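Local coordinates for protein malonyl CoA reductase (malonate semialdehyde-forming) (Sulfolobus tokodaii, PDB 2EP5) that probably catalyses the NADP-dependent interconversion of malonyl-CoA and 3-oxopropanoate, as a member of the aspartate-semialdehyde dehydrogenase family, at residues Asn150-Ile155 with Val242-Val247; Ser92-Leu97 with Val104-Ser109; Gln273-Pro278 with Met344-Tyr349; Met20-Ala25 with Trp52-Asp57. All coordinates share one frame; numbering follows the deposited sequence.

Contact 1 of 4, residues Asn150-Ile155 with Val242-Val247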
loop_
_atom_site.group_PDB
_atom_site.type_symbol
_atom_site.label_atom_id
_atom_site.label_comp_id
_atom_site.label_asym_id
_atom_site.label_seq_id
_atom_site.Cartn_x
_atom_site.Cartn_y
_atom_site.Cartn_z
ATOM N N ASN A 150 19.140 -11.181 17.027
ATOM C CA ASN A 150 18.411 -10.740 15.850
ATOM C C ASN A 150 17.001 -10.385 16.344
ATOM O O ASN A 150 16.428 -11.103 17.174
ATOM C CB ASN A 150 18.391 -11.892 14.829
ATOM C CG ASN A 150 17.254 -11.791 13.834
ATOM O OD1 ASN A 150 16.157 -12.302 14.074
ATOM N ND2 ASN A 150 17.508 -11.132 12.708
ATOM N N CYS A 151 16.457 -9.274 15.853
ATOM C CA CYS A 151 15.133 -8.817 16.279
ATOM C C CYS A 151 14.057 -9.900 16.253
ATOM O O CYS A 151 13.294 -10.049 17.212
ATOM C CB CYS A 151 14.694 -7.601 15.443
ATOM S SG CYS A 151 14.919 -7.747 13.657
ATOM N N THR A 152 14.006 -10.668 15.172
ATOM C CA THR A 152 13.016 -11.728 15.052
ATOM C C THR A 152 13.259 -12.803 16.111
ATOM O O THR A 152 12.320 -13.305 16.731
ATOM C CB THR A 152 13.073 -12.379 13.662
ATOM O OG1 THR A 152 13.041 -11.356 12.661
ATOM C CG2 THR A 152 11.886 -13.320 13.467
ATOM N N ALA A 153 14.527 -13.152 16.306
ATOM C CA ALA A 153 14.899 -14.153 17.293
ATOM C C ALA A 153 14.447 -13.680 18.665
ATOM O O ALA A 153 13.850 -14.442 19.436
ATOM C CB ALA A 153 16.410 -14.357 17.287
ATOM N N ALA A 154 14.742 -12.416 18.964
ATOM C CA ALA A 154 14.370 -11.819 20.239
ATOM C C ALA A 154 12.872 -11.970 20.474
ATOM O O ALA A 154 12.440 -12.401 21.542
ATOM C CB ALA A 154 14.748 -10.349 20.252
ATOM N N ILE A 155 12.082 -11.621 19.464
ATOM C CA ILE A 155 10.637 -11.710 19.579
ATOM C C ILE A 155 10.168 -13.158 19.756
ATOM O O ILE A 155 9.374 -13.456 20.647
ATOM C CB ILE A 155 9.954 -11.060 18.342
ATOM C CG1 ILE A 155 10.313 -9.566 18.293
ATOM C CG2 ILE A 155 8.432 -11.238 18.416
ATOM C CD1 ILE A 155 9.873 -8.845 17.029
ATOM N N VAL A 242 6.206 -1.558 10.624
ATOM C CA VAL A 242 6.847 -2.033 11.837
ATOM C C VAL A 242 6.112 -3.195 12.456
ATOM O O VAL A 242 4.881 -3.216 12.484
ATOM C CB VAL A 242 6.919 -0.908 12.894
ATOM C CG1 VAL A 242 7.741 -1.379 14.099
ATOM C CG2 VAL A 242 7.509 0.355 12.265
ATOM N N GLY A 243 6.875 -4.158 12.966
ATOM C CA GLY A 243 6.274 -5.312 13.607
ATOM C C GLY A 243 6.562 -6.613 12.889
ATOM O O GLY A 243 6.277 -6.746 11.693
ATOM N N HIS A 244 7.155 -7.557 13.617
ATOM C CA HIS A 244 7.476 -8.876 13.089
ATOM C C HIS A 244 6.503 -9.889 13.672
ATOM O O HIS A 244 6.367 -10.015 14.894
ATOM C CB HIS A 244 8.895 -9.296 13.474
ATOM C CG HIS A 244 9.964 -8.622 12.675
ATOM N ND1 HIS A 244 9.685 -7.804 11.600
ATOM C CD2 HIS A 244 11.313 -8.655 12.785
ATOM C CE1 HIS A 244 10.817 -7.364 11.081
ATOM N NE2 HIS A 244 11.819 -7.865 11.782
ATOM N N MET A 245 5.821 -10.608 12.793
ATOM C CA MET A 245 4.878 -11.613 13.230
ATOM C C MET A 245 5.516 -12.986 13.047
ATOM O O MET A 245 6.346 -13.188 12.153
ATOM C CB MET A 245 3.585 -11.506 12.418
ATOM C CG MET A 245 2.550 -12.567 12.768
ATOM S SD MET A 245 0.885 -12.111 12.235
ATOM C CE MET A 245 0.644 -10.616 13.188
ATOM N N GLY A 246 5.139 -13.927 13.905
ATOM C CA GLY A 246 5.681 -15.265 13.805
ATOM C C GLY A 246 4.645 -16.324 14.125
ATOM O O GLY A 246 3.961 -16.246 15.152
ATOM N N VAL A 247 4.504 -17.296 13.229
ATOM C CA VAL A 247 3.579 -18.397 13.447
ATOM C C VAL A 247 4.456 -19.542 13.925
ATOM O O VAL A 247 5.285 -20.065 13.171
ATOM C CB VAL A 247 2.863 -18.829 12.156
ATOM C CG1 VAL A 247 1.929 -20.000 12.448
ATOM C CG2 VAL A 247 2.086 -17.667 11.590
#

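Contact 2 of 4, residues Ser92-Leu97 with Val104-Ser109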
loop_
_atom_site.group_PDB
_atom_site.type_symbol
_atom_site.label_atom_id
_atom_site.label_comp_id
_atom_site.label_asym_id
_atom_site.label_seq_id
_atom_site.Cartn_x
_atom_site.Cartn_y
_atom_site.Cartn_z
ATOM N N SER A 92 35.052 -5.304 13.256
ATOM C CA SER A 92 36.295 -4.577 13.458
ATOM C C SER A 92 36.172 -3.485 14.516
ATOM O O SER A 92 36.935 -3.444 15.480
ATOM C CB SER A 92 36.752 -3.938 12.147
ATOM O OG SER A 92 36.958 -4.920 11.148
ATOM N N ILE A 93 35.201 -2.600 14.323
ATOM C CA ILE A 93 34.987 -1.483 15.233
ATOM C C ILE A 93 34.814 -1.928 16.672
ATOM O O ILE A 93 35.573 -1.526 17.553
ATOM C CB ILE A 93 33.763 -0.657 14.787
ATOM C CG1 ILE A 93 34.032 -0.065 13.407
ATOM C CG2 ILE A 93 33.479 0.449 15.784
ATOM C CD1 ILE A 93 32.804 0.558 12.753
ATOM N N GLU A 94 33.825 -2.773 16.911
ATOM C CA GLU A 94 33.565 -3.247 18.258
ATOM C C GLU A 94 34.730 -4.026 18.857
ATOM O O GLU A 94 34.965 -3.964 20.061
ATOM C CB GLU A 94 32.297 -4.097 18.268
ATOM C CG GLU A 94 31.058 -3.330 17.820
ATOM C CD GLU A 94 29.782 -4.158 17.899
ATOM O OE1 GLU A 94 29.857 -5.347 18.291
ATOM O OE2 GLU A 94 28.708 -3.616 17.563
ATOM N N LEU A 95 35.460 -4.761 18.027
ATOM C CA LEU A 95 36.584 -5.545 18.528
ATOM C C LEU A 95 37.692 -4.645 19.051
ATOM O O LEU A 95 38.238 -4.890 20.131
ATOM C CB LEU A 95 37.141 -6.457 17.429
ATOM C CG LEU A 95 38.319 -7.363 17.802
ATOM C CD1 LEU A 95 37.967 -8.222 19.024
ATOM C CD2 LEU A 95 38.659 -8.246 16.609
ATOM N N GLU A 96 38.018 -3.603 18.284
ATOM C CA GLU A 96 39.062 -2.669 18.686
ATOM C C GLU A 96 38.729 -1.953 19.978
ATOM O O GLU A 96 39.615 -1.737 20.813
ATOM C CB GLU A 96 39.332 -1.639 17.586
ATOM C CG GLU A 96 40.356 -2.113 16.578
ATOM C CD GLU A 96 41.607 -2.676 17.252
ATOM O OE1 GLU A 96 42.312 -1.907 17.949
ATOM O OE2 GLU A 96 41.876 -3.890 17.090
ATOM N N LEU A 97 37.457 -1.588 20.140
ATOM C CA LEU A 97 37.010 -0.898 21.345
ATOM C C LEU A 97 37.166 -1.795 22.567
ATOM O O LEU A 97 37.707 -1.370 23.589
ATOM C CB LEU A 97 35.544 -0.455 21.210
ATOM C CG LEU A 97 35.281 0.705 20.244
ATOM C CD1 LEU A 97 33.776 0.943 20.106
ATOM C CD2 LEU A 97 35.997 1.955 20.745
ATOM N N VAL A 104 31.320 -2.804 25.779
ATOM C CA VAL A 104 30.428 -2.644 24.636
ATOM C C VAL A 104 29.203 -3.551 24.682
ATOM O O VAL A 104 29.324 -4.757 24.920
ATOM C CB VAL A 104 31.177 -2.938 23.307
ATOM C CG1 VAL A 104 30.250 -2.729 22.120
ATOM C CG2 VAL A 104 32.406 -2.055 23.188
ATOM N N VAL A 105 28.030 -2.958 24.449
ATOM C CA VAL A 105 26.754 -3.681 24.400
ATOM C C VAL A 105 26.219 -3.379 22.999
ATOM O O VAL A 105 25.866 -2.235 22.683
ATOM C CB VAL A 105 25.748 -3.171 25.452
ATOM C CG1 VAL A 105 24.471 -4.004 25.394
ATOM C CG2 VAL A 105 26.355 -3.252 26.840
ATOM N N SER A 106 26.159 -4.410 22.163
ATOM C CA SER A 106 25.752 -4.239 20.777
ATOM C C SER A 106 24.645 -5.149 20.267
ATOM O O SER A 106 24.535 -6.308 20.689
ATOM C CB SER A 106 26.992 -4.412 19.893
ATOM O OG SER A 106 26.638 -4.706 18.559
ATOM N N ASN A 107 23.818 -4.628 19.357
ATOM C CA ASN A 107 22.763 -5.451 18.785
ATOM C C ASN A 107 23.091 -5.874 17.355
ATOM O O ASN A 107 22.241 -6.394 16.641
ATOM C CB ASN A 107 21.371 -4.772 18.882
ATOM C CG ASN A 107 21.334 -3.342 18.326
ATOM O OD1 ASN A 107 20.776 -2.442 18.964
ATOM N ND2 ASN A 107 21.893 -3.135 17.141
ATOM N N ALA A 108 24.339 -5.659 16.946
ATOM C CA ALA A 108 24.794 -6.065 15.612
ATOM C C ALA A 108 25.173 -7.544 15.694
ATOM O O ALA A 108 25.630 -8.012 16.731
ATOM C CB ALA A 108 25.995 -5.238 15.184
ATOM N N SER A 109 25.004 -8.263 14.590
ATOM C CA SER A 109 25.272 -9.706 14.528
ATOM C C SER A 109 26.659 -10.290 14.866
ATOM O O SER A 109 26.744 -11.367 15.460
ATOM C CB SER A 109 24.840 -10.225 13.158
ATOM O OG SER A 109 25.583 -9.593 12.143
#

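Contact 3 of 4, residues Gln273-Pro278 with Met344-Tyr349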
loop_
_atom_site.group_PDB
_atom_site.type_symbol
_atom_site.label_atom_id
_atom_site.label_comp_id
_atom_site.label_asym_id
_atom_site.label_seq_id
_atom_site.Cartn_x
_atom_site.Cartn_y
_atom_site.Cartn_z
ATOM N N GLN A 273 11.296 -7.243 35.540
ATOM C CA GLN A 273 10.001 -6.837 36.086
ATOM C C GLN A 273 10.072 -6.712 37.607
ATOM O O GLN A 273 9.438 -5.846 38.205
ATOM C CB GLN A 273 8.914 -7.858 35.729
ATOM C CG GLN A 273 8.414 -7.805 34.296
ATOM C CD GLN A 273 9.461 -8.220 33.277
ATOM O OE1 GLN A 273 10.164 -9.221 33.456
ATOM N NE2 GLN A 273 9.556 -7.464 32.190
ATOM N N GLN A 274 10.850 -7.590 38.225
ATOM C CA GLN A 274 10.992 -7.603 39.669
ATOM C C GLN A 274 11.736 -6.386 40.203
ATOM O O GLN A 274 11.367 -5.836 41.238
ATOM C CB GLN A 274 11.704 -8.882 40.098
ATOM C CG GLN A 274 10.890 -10.142 39.857
ATOM C CD GLN A 274 11.743 -11.398 39.898
ATOM O OE1 GLN A 274 12.646 -11.523 40.729
ATOM N NE2 GLN A 274 11.456 -12.339 39.003
ATOM N N LYS A 275 12.779 -5.967 39.498
ATOM C CA LYS A 275 13.556 -4.813 39.927
ATOM C C LYS A 275 12.980 -3.534 39.340
ATOM O O LYS A 275 13.541 -2.449 39.521
ATOM C CB LYS A 275 15.013 -4.968 39.494
ATOM C CG LYS A 275 15.654 -6.261 39.947
ATOM C CD LYS A 275 15.596 -6.424 41.457
ATOM C CE LYS A 275 16.298 -7.703 41.883
ATOM N NZ LYS A 275 16.189 -7.950 43.345
ATOM N N ASN A 276 11.859 -3.670 38.637
ATOM C CA ASN A 276 11.200 -2.528 38.019
ATOM C C ASN A 276 12.179 -1.646 37.265
ATOM O O ASN A 276 12.280 -0.451 37.536
ATOM C CB ASN A 276 10.495 -1.687 39.079
ATOM C CG ASN A 276 9.429 -2.455 39.800
ATOM O OD1 ASN A 276 9.723 -3.359 40.575
ATOM N ND2 ASN A 276 8.174 -2.111 39.543
ATOM N N LEU A 277 12.902 -2.237 36.322
ATOM C CA LEU A 277 13.865 -1.480 35.543
ATOM C C LEU A 277 13.093 -0.560 34.591
ATOM O O LEU A 277 12.091 -0.967 33.996
ATOM C CB LEU A 277 14.786 -2.440 34.781
ATOM C CG LEU A 277 15.501 -3.481 35.660
ATOM C CD1 LEU A 277 16.431 -4.323 34.812
ATOM C CD2 LEU A 277 16.295 -2.784 36.761
ATOM N N PRO A 278 13.555 0.694 34.442
ATOM C CA PRO A 278 12.934 1.708 33.581
ATOM C C PRO A 278 12.450 1.283 32.202
ATOM O O PRO A 278 11.410 1.758 31.742
ATOM C CB PRO A 278 13.998 2.814 33.512
ATOM C CG PRO A 278 15.272 2.130 33.906
ATOM C CD PRO A 278 14.828 1.195 34.985
ATOM N N MET A 344 22.545 -4.996 33.741
ATOM C CA MET A 344 23.956 -5.054 34.095
ATOM C C MET A 344 24.256 -4.152 35.290
ATOM O O MET A 344 25.006 -4.532 36.187
ATOM C CB MET A 344 24.820 -4.647 32.895
ATOM C CG MET A 344 24.859 -5.671 31.764
ATOM S SD MET A 344 25.699 -5.063 30.281
ATOM C CE MET A 344 27.419 -5.319 30.701
ATOM N N LYS A 345 23.672 -2.958 35.305
ATOM C CA LYS A 345 23.882 -2.045 36.423
ATOM C C LYS A 345 23.267 -2.688 37.668
ATOM O O LYS A 345 23.878 -2.716 38.735
ATOM C CB LYS A 345 23.222 -0.690 36.138
ATOM C CG LYS A 345 23.296 0.310 37.291
ATOM C CD LYS A 345 24.733 0.679 37.632
ATOM C CE LYS A 345 24.797 1.631 38.827
ATOM N NZ LYS A 345 26.194 2.047 39.151
ATOM N N GLU A 346 22.058 -3.217 37.510
ATOM C CA GLU A 346 21.343 -3.877 38.599
ATOM C C GLU A 346 22.126 -5.052 39.195
ATOM O O GLU A 346 22.059 -5.304 40.398
ATOM C CB GLU A 346 19.984 -4.370 38.089
ATOM C CG GLU A 346 19.159 -5.176 39.088
ATOM C CD GLU A 346 18.826 -4.386 40.332
ATOM O OE1 GLU A 346 18.690 -3.147 40.224
ATOM O OE2 GLU A 346 18.691 -5.000 41.413
ATOM N N LEU A 347 22.870 -5.767 38.358
ATOM C CA LEU A 347 23.634 -6.918 38.822
ATOM C C LEU A 347 25.075 -6.605 39.234
ATOM O O LEU A 347 25.798 -7.486 39.705
ATOM C CB LEU A 347 23.619 -8.014 37.754
ATOM C CG LEU A 347 22.221 -8.542 37.430
ATOM C CD1 LEU A 347 22.298 -9.679 36.414
ATOM C CD2 LEU A 347 21.567 -9.021 38.719
ATOM N N GLY A 348 25.501 -5.359 39.056
ATOM C CA GLY A 348 26.852 -5.002 39.450
ATOM C C GLY A 348 27.946 -5.124 38.407
ATOM O O GLY A 348 29.110 -4.871 38.712
ATOM N N TYR A 349 27.610 -5.530 37.188
ATOM C CA TYR A 349 28.629 -5.606 36.150
ATOM C C TYR A 349 28.846 -4.171 35.698
ATOM O O TYR A 349 29.878 -3.837 35.123
ATOM C CB TYR A 349 28.157 -6.441 34.964
ATOM C CG TYR A 349 27.784 -7.859 35.309
ATOM C CD1 TYR A 349 26.513 -8.171 35.788
ATOM C CD2 TYR A 349 28.699 -8.893 35.149
ATOM C CE1 TYR A 349 26.161 -9.485 36.096
ATOM C CE2 TYR A 349 28.361 -10.210 35.454
ATOM C CZ TYR A 349 27.094 -10.501 35.924
ATOM O OH TYR A 349 26.760 -11.803 36.213
#

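Contact 4 of 4, residues Met20-Ala25 with Trp52-Asp57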
loop_
_atom_site.group_PDB
_atom_site.type_symbol
_atom_site.label_atom_id
_atom_site.label_comp_id
_atom_site.label_asym_id
_atom_site.label_seq_id
_atom_site.Cartn_x
_atom_site.Cartn_y
_atom_site.Cartn_z
ATOM N N MET A 20 16.833 4.489 19.779
ATOM C CA MET A 20 17.619 4.528 21.003
ATOM C C MET A 20 17.859 5.961 21.465
ATOM O O MET A 20 17.741 6.267 22.649
ATOM C CB MET A 20 18.947 3.795 20.791
ATOM C CG MET A 20 18.764 2.311 20.538
ATOM S SD MET A 20 20.289 1.432 20.216
ATOM C CE MET A 20 20.875 1.145 21.879
ATOM N N VAL A 21 18.202 6.837 20.528
ATOM C CA VAL A 21 18.430 8.232 20.866
ATOM C C VAL A 21 17.176 8.782 21.534
ATOM O O VAL A 21 17.261 9.482 22.543
ATOM C CB VAL A 21 18.755 9.070 19.612
ATOM C CG1 VAL A 21 18.623 10.560 19.919
ATOM C CG2 VAL A 21 20.173 8.780 19.152
ATOM N N LYS A 22 16.009 8.449 20.985
ATOM C CA LYS A 22 14.749 8.937 21.545
ATOM C C LYS A 22 14.470 8.372 22.930
ATOM O O LYS A 22 14.013 9.090 23.817
ATOM C CB LYS A 22 13.575 8.609 20.614
ATOM C CG LYS A 22 12.288 9.323 21.001
ATOM C CD LYS A 22 11.133 9.028 20.050
ATOM C CE LYS A 22 10.631 7.590 20.187
ATOM N NZ LYS A 22 9.515 7.289 19.236
ATOM N N MET A 23 14.750 7.088 23.119
ATOM C CA MET A 23 14.518 6.435 24.404
ATOM C C MET A 23 15.512 6.870 25.484
ATOM O O MET A 23 15.183 6.868 26.672
ATOM C CB MET A 23 14.567 4.910 24.228
ATOM C CG MET A 23 13.421 4.345 23.386
ATOM S SD MET A 23 13.547 2.559 23.098
ATOM C CE MET A 23 13.184 1.916 24.727
ATOM N N LEU A 24 16.721 7.239 25.070
ATOM C CA LEU A 24 17.762 7.679 25.997
ATOM C C LEU A 24 17.655 9.168 26.340
ATOM O O LEU A 24 18.083 9.602 27.405
ATOM C CB LEU A 24 19.147 7.410 25.399
ATOM C CG LEU A 24 19.627 5.959 25.310
ATOM C CD1 LEU A 24 20.910 5.898 24.498
ATOM C CD2 LEU A 24 19.845 5.395 26.706
ATOM N N ALA A 25 17.086 9.950 25.432
ATOM C CA ALA A 25 16.953 11.379 25.657
ATOM C C ALA A 25 16.186 11.671 26.942
ATOM O O ALA A 25 16.334 12.739 27.541
ATOM C CB ALA A 25 16.253 12.022 24.472
ATOM N N TRP A 52 16.099 12.657 10.508
ATOM C CA TRP A 52 15.122 12.229 11.498
ATOM C C TRP A 52 13.958 11.477 10.872
ATOM O O TRP A 52 13.291 11.957 9.950
ATOM C CB TRP A 52 14.613 13.428 12.293
ATOM C CG TRP A 52 14.000 13.062 13.605
ATOM C CD1 TRP A 52 12.766 13.419 14.053
ATOM C CD2 TRP A 52 14.613 12.318 14.666
ATOM N NE1 TRP A 52 12.568 12.950 15.332
ATOM C CE2 TRP A 52 13.687 12.269 15.732
ATOM C CE3 TRP A 52 15.854 11.687 14.822
ATOM C CZ2 TRP A 52 13.962 11.613 16.940
ATOM C CZ3 TRP A 52 16.128 11.034 16.026
ATOM C CH2 TRP A 52 15.186 11.004 17.067
ATOM N N ILE A 53 13.720 10.286 11.404
ATOM C CA ILE A 53 12.679 9.410 10.909
ATOM C C ILE A 53 11.686 9.052 12.005
ATOM O O ILE A 53 10.624 8.507 11.728
ATOM C CB ILE A 53 13.335 8.131 10.324
ATOM C CG1 ILE A 53 12.939 7.990 8.860
ATOM C CG2 ILE A 53 13.008 6.903 11.178
ATOM C CD1 ILE A 53 13.388 9.145 8.000
ATOM N N GLU A 54 12.042 9.364 13.246
ATOM C CA GLU A 54 11.188 9.079 14.395
ATOM C C GLU A 54 10.047 10.077 14.535
ATOM O O GLU A 54 9.941 11.039 13.775
ATOM C CB GLU A 54 12.006 9.095 15.689
ATOM C CG GLU A 54 12.818 7.839 15.957
ATOM C CD GLU A 54 11.953 6.613 16.191
ATOM O OE1 GLU A 54 11.001 6.691 16.995
ATOM O OE2 GLU A 54 12.237 5.565 15.578
ATOM N N GLN A 55 9.204 9.837 15.535
ATOM C CA GLN A 55 8.065 10.696 15.830
ATOM C C GLN A 55 8.514 12.015 16.442
ATOM O O GLN A 55 9.360 12.039 17.339
ATOM C CB GLN A 55 7.104 9.977 16.792
ATOM C CG GLN A 55 6.208 10.893 17.644
ATOM C CD GLN A 55 6.866 11.348 18.953
ATOM O OE1 GLN A 55 7.186 10.530 19.822
ATOM N NE2 GLN A 55 7.062 12.657 19.097
ATOM N N GLY A 56 7.944 13.107 15.943
ATOM C CA GLY A 56 8.265 14.424 16.458
ATOM C C GLY A 56 9.614 14.985 16.057
ATOM O O GLY A 56 10.192 14.595 15.043
ATOM N N ASP A 57 10.110 15.909 16.873
ATOM C CA ASP A 57 11.388 16.564 16.631
ATOM C C ASP A 57 12.519 15.830 17.341
ATOM O O ASP A 57 12.278 15.023 18.233
ATOM C CB ASP A 57 11.337 18.009 17.143
ATOM C CG ASP A 57 10.155 18.787 16.591
ATOM O OD1 ASP A 57 9.000 18.361 16.807
ATOM O OD2 ASP A 57 10.379 19.832 15.946
#

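Contact 1 of 4, residues Asn150-Ile155 with Val242-Val247
C151 and T152, in the first turn of helix 151-160, both reach the imidazole of H244, at the start of strand 244-251; the two short axes run at 55° to each other. The sulfur comes first. C151 SG meets the ring at its edge, close to the ring plane, 3.6 Å from H244 NE2. With a chi1 of 47° the thiol is tucked between its own backbone N and carbonyl carbon, a crowded position that turns it to the histidine.

The polar oxygen is T152 OG1, which approaches the ring obliquely at 3.2 Å from H244 CD2. Its hydrogen bond goes elsewhere, to E204, so beside the ring it is a neighbour held by another partner. The apolar contact is made by I155, whose CD1 reaches H244 CB at 3.7 Å, one helical turn after C151, and the isoleucine crosses the histidine side chain at about a right angle.

Behind the thiol, N150 caps the helix. Its OD1 accepts from A153 N (2.9 Å) on a lone pair in the carbonyl plane, while ND2 binds E204, the same carboxylate oxygen that T152 uses.

C151 is the predicted acyl-thioester nucleophile and H244 the predicted proton acceptor. The edge-on approach of SG to NE2, a nitrogen with no hydrogen-bond partner in the model, is consistent with proton transfer between them.

Contact 2 of 4, residues Ser92-Leu97 with Val104-Ser109
E94 reaches from helix 87-99 to S106 at the end of strand 103-106, inside the beta-alpha-beta unit formed by strand 80-83, the helix and strand 103-106 in the Rossmann-type nucleotide-binding domain. Helix and strand axes run nearly antiparallel, at 158°, as they must when a helix returns the chain between two parallel strands.

From CB, which is directed at the strand, the glutamate runs out extended, and this straight chain spans the gap. CG passes V104 loosely, 4.4 Å from V104 CG1. CD lies 3.4 Å from S106 CB. At the tip the two oxygens part company. OE1 forms a salt bridge with K147, on the neighbouring strand 144-147. OE2 takes a short hydrogen bond of 2.5 Å from S106 OG on the syn side, 21° out of the carboxylate plane, and is also bonded to S83 OG; the methyl of A108 is 4.0 Å from the same oxygen. This buried carboxylate is thus matched by one lysine and two hydroxyls, which would be expected to keep it ionised. A leucine here would probably leave the ammonium of K147 without this counter-charge and S106 OG without its acceptor.

One turn on, L97 CB packs on V104 CG2 at 4.0 Å and adds an apolar patch. S106 OG, which also bonds K147, has one further task: it accepts from A108 N at 3.0 Å with an N-H...O angle of 163°, closing an ST turn just past the strand.

Contact 3 of 4, residues Gln273-Pro278 with Met344-Tyr349
K275 and E346 bring the C-terminal ends of two helices together, their CA atoms 8.0 Å apart. Each chain leaves its helix through a residue with positive phi. N276 (phi 47°) is the C-prime residue of a Schellman motif closing helix 271-274. G348 (phi 91°) does the same for helix 334-347: G348 N bonds back to K345 O at 3.1 Å, and Y349 N makes a weak bond to M344 O.

Between the two ends, the side chains of K275 and E346 cross at about a right angle. The lysine meets the carboxylate with its methylenes: K275 CG and CD lie 3.6 and 3.4 Å from E346 OE2. K275 bends at chi2 (-57°), which lays its chain past the acid, yet NZ stops 4.3 Å from E346 OE2, beyond a salt bridge. The opposite charges probably still attract one another weakly. On the other oxygen, L277 CD2 approaches E346 OE1 to 4.2 Å, while the buried leucine side chain also packs on L339 and V343 of the same helix. An alanine in place of E346 is likely to leave the lysine methylenes without their cover and its ammonium without the nearby negative charge.

What is joined here is the tail of the chain's last helix and the turn after helix 271-274, away from the predicted catalytic residues: a partly exposed meeting of two Schellman-capped helix ends.

Contact 4 of 4, residues Met20-Ala25 with Trp52-Asp57
The indole of W52 stands beside V21 of helix 15-24, with the CB methylene of E54, two residues on, on one face: E54 CB sits 3.3 Å above the ring plane, offset toward the rim. The carbonyl oxygen of G56 lies in plane at the ring edge, so the loop 52-57 folds round its own tryptophan. V21 CG1 comes to the benzo end obliquely, 4.5 Å from W52 CH2, a loose apolar contact; the same valine also packs on V62 of helix 60-63.

Next to the indole a charged pair closes the gap between helix and loop. K22 NZ and E54 OE1 form a salt bridge with a hydrogen bond of 2.8 Å, the nitrogen meeting the oxygen nearly along its C-O axis. K22 leaves the helix with CG opposite the backbone N (chi1 -169°), stays extended to CD, then bends at chi3 (70°), which brings CE to 3.3 Å from E54 OE1 and lets the two side chains cross at about a right angle. E54 folds at chi2 to bring its carboxylate there. Q55 OE1 stays at 4.0 Å from K22 NZ. K19 makes a long, weak ion pair with the same E54 oxygen, and E54 is likely to ease the closeness of the two lysines.

Helix 15-24 follows the first strand of the Rossmann-type sheet, and the loop belongs to the excursion between strands 30-36 and 67-68. A surface salt bridge and a tryptophan thus tie this connection to the first helix of the nucleotide-binding domain.

Contacts 1 and 2 are buried, contact 3 is partly so and contact 4 lies at the surface. Contacts 2 and 4 both belong to the nucleotide-binding domain and touch where N107 OD1 meets M20 SD, while contact 1 sets helix 151-160 against strand 244-251 of the mixed sheet and holds the predicted catalytic pair. Contact 2 also meets contact 3, through V105 and M344 of helix 334-347, a helix that packs on M20 and M23 of contact 4 as well. The chemistry differs with place: a carboxylate enclosed by several bonds in contact 2, a simple salt bridge in contact 4, opposite charges merely near in contact 3, and a cysteine sulfur at the edge of an imidazole in contact 1.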